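PDB 4MBU: similar to N-acetyltransferase from Staphylococcus aureus subsp. aureus, which probably transfers an acetyl group from acetyl-coenzyme A to an amine acceptor, as other members of the Gcn5-related N-acetyltransferase family do. Local coordinates for residues E11-N14 against A15-A18. Sequence-based numbering, arbitrary orientation.
Sequences EDLN and AILA
D12 and I16 meet one turn apart at the start of helix 13-26, and the backbone supplies most of the polar evidence. I16 N donates to D12 O over 2.9 Å with an N-H...O angle of 169°, and the donor lies in the carbonyl plane. The same i to i+4 spacing repeats in A18 N to N14 O, at 3.0 Å, and in L17 N to L13 O, where the C=O...N angle of 166° brings the donor almost head-on to the oxygen. The 2.5 Å between L17 N and L13 O is doubtfully short and carries no weight; it is the repeated i to i+4 pattern that indicates alpha-helix.

The N-H of A15 is bridged by water: it donates to a water 2.8 Å from A15 N, and that water in turn donates to E11 O. A solvent molecule thus continues the i to i+4 pattern one step back, where the direct bond is replaced by a mediated one.

The apolar side-chain contacts between the two segments converge on I16 CD1. I16 holds CG1 beside its own backbone N (chi1 -77°) and extends CD1 to 4.1 Å from D12 CB and 4.3 Å from L13 CD2, light touches between methyl and aliphatic carbons. I16 also packs on V57 and F67 of the sheet, while L13 rests on I42 and F45 of helix 38-50, so this part of the helix packs against both the sheet and helix 38-50.

The carboxylate of D12 turns away from the helix turn: OD1 forms a salt bridge with R6 of strand 3-7, and OD2 accepts a hydrogen bond from K9 N. With both oxygens engaged, the buried acid ties the start of the helix to R6 of strand 3-7, outermost within this chain, and to the backbone at K9, and its negative charge near the helix N-terminus would be expected to interact favourably with the helix dipole.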
ATOM      1  N   GLU A  11       7.954 -25.403 -28.647  1.00 28.88           N
ATOM      2  CA  GLU A  11       7.877 -26.656 -27.897  1.00 31.96           C
ATOM      3  C   GLU A  11       7.631 -26.452 -26.398  1.00 32.46           C
ATOM      4  O   GLU A  11       7.374 -27.416 -25.674  1.00 36.33           O
ATOM      5  CB  GLU A  11       9.139 -27.507 -28.112  1.00 34.84           C
ATOM      6  CG  GLU A  11      10.349 -26.750 -28.669  1.00 41.34           C
ATOM      7  CD  GLU A  11      10.256 -26.492 -30.169  1.00 43.32           C
ATOM      8  OE1 GLU A  11      10.717 -25.420 -30.618  1.00 38.26           O
ATOM      9  OE2 GLU A  11       9.725 -27.363 -30.899  1.00 44.89           O
ATOM     10  N   ASP A  12       7.699 -25.204 -25.938  1.00 22.63           N
ATOM     11  CA  ASP A  12       7.429 -24.896 -24.537  1.00 23.58           C
ATOM     12  C   ASP A  12       5.939 -24.619 -24.279  1.00 21.81           C
ATOM     13  O   ASP A  12       5.465 -24.718 -23.141  1.00 22.04           O
ATOM     14  CB  ASP A  12       8.261 -23.683 -24.103  1.00 22.61           C
ATOM     15  CG  ASP A  12       9.757 -23.925 -24.204  1.00 23.90           C
ATOM     16  OD1 ASP A  12      10.204 -25.075 -24.008  1.00 24.43           O
ATOM     17  OD2 ASP A  12      10.491 -22.948 -24.473  1.00 26.46           O
ATOM     18  N   LEU A  13       5.209 -24.289 -25.344  1.00 22.52           N
ATOM     19  CA  LEU A  13       3.862 -23.726 -25.209  1.00 22.61           C
ATOM     20  C   LEU A  13       2.895 -24.574 -24.370  1.00 23.25           C
ATOM     21  O   LEU A  13       2.180 -24.051 -23.501  1.00 23.68           O
ATOM     22  CB  LEU A  13       3.273 -23.374 -26.583  1.00 19.43           C
ATOM     23  CG  LEU A  13       3.993 -22.216 -27.285  1.00 20.78           C
ATOM     24  CD1 LEU A  13       3.369 -21.901 -28.626  1.00 22.75           C
ATOM     25  CD2 LEU A  13       4.001 -20.955 -26.423  1.00 18.26           C
ATOM     26  N   ASN A  14       2.896 -25.883 -24.591  1.00 24.44           N
ATOM     27  CA  ASN A  14       2.007 -26.749 -23.823  1.00 26.83           C
ATOM     28  C   ASN A  14       2.249 -26.574 -22.329  1.00 24.02           C
ATOM     29  O   ASN A  14       1.301 -26.314 -21.574  1.00 22.31           O
ATOM     30  CB  ASN A  14       2.141 -28.207 -24.255  1.00 30.37           C
ATOM     31  CG  ASN A  14       1.459 -28.475 -25.580  1.00 37.41           C
ATOM     32  OD1 ASN A  14       2.107 -28.535 -26.623  1.00 43.56           O
ATOM     33  ND2 ASN A  14       0.140 -28.620 -25.547  1.00 39.90           N
ATOM     34  N   ALA A  15       3.521 -26.630 -21.923  1.00 18.20           N
ATOM     35  CA  ALA A  15       3.874 -26.442 -20.512  1.00 15.88           C
ATOM     36  C   ALA A  15       3.377 -25.074 -20.077  1.00 13.83           C
ATOM     37  O   ALA A  15       2.670 -24.938 -19.065  1.00 18.24           O
ATOM     38  CB  ALA A  15       5.378 -26.548 -20.326  1.00 17.23           C
ATOM     39  N   ILE A  16       3.683 -24.068 -20.896  1.00 16.85           N
ATOM     40  CA  ILE A  16       3.288 -22.699 -20.581  1.00 19.99           C
ATOM     41  C   ILE A  16       1.777 -22.673 -20.401  1.00 20.09           C
ATOM     42  O   ILE A  16       1.272 -22.173 -19.383  1.00 18.16           O
ATOM     43  CB  ILE A  16       3.782 -21.690 -21.656  1.00 18.13           C
ATOM     44  CG1 ILE A  16       5.280 -21.413 -21.452  1.00 15.37           C
ATOM     45  CG2 ILE A  16       2.989 -20.383 -21.600  1.00 15.45           C
ATOM     46  CD1 ILE A  16       5.964 -20.692 -22.611  1.00 10.57           C
ATOM     47  N   LEU A  17       1.063 -23.297 -21.338  1.00 22.97           N
ATOM     48  CA  LEU A  17      -0.399 -23.270 -21.289  1.00 22.89           C
ATOM     49  C   LEU A  17      -0.875 -23.793 -19.939  1.00 23.99           C
ATOM     50  O   LEU A  17      -1.677 -23.136 -19.260  1.00 25.98           O
ATOM     51  CB  LEU A  17      -1.008 -24.078 -22.439  1.00 23.46           C
ATOM     52  CG  LEU A  17      -2.540 -24.078 -22.542  1.00 22.94           C
ATOM     53  CD1 LEU A  17      -3.065 -22.693 -22.783  1.00 18.66           C
ATOM     54  CD2 LEU A  17      -3.014 -25.008 -23.641  1.00 24.44           C
ATOM     55  N   ALA A  18      -0.318 -24.926 -19.514  1.00 25.23           N
ATOM     56  CA  ALA A  18      -0.801 -25.567 -18.297  1.00 26.33           C
ATOM     57  C   ALA A  18      -0.662 -24.581 -17.155  1.00 22.22           C
ATOM     58  O   ALA A  18      -1.634 -24.309 -16.428  1.00 25.64           O
ATOM     59  CB  ALA A  18      -0.026 -26.843 -18.009  1.00 24.58           C
TER
HETATM   60  O   HOH W   1       5.543 -27.716 -23.523  1.00 23.17           O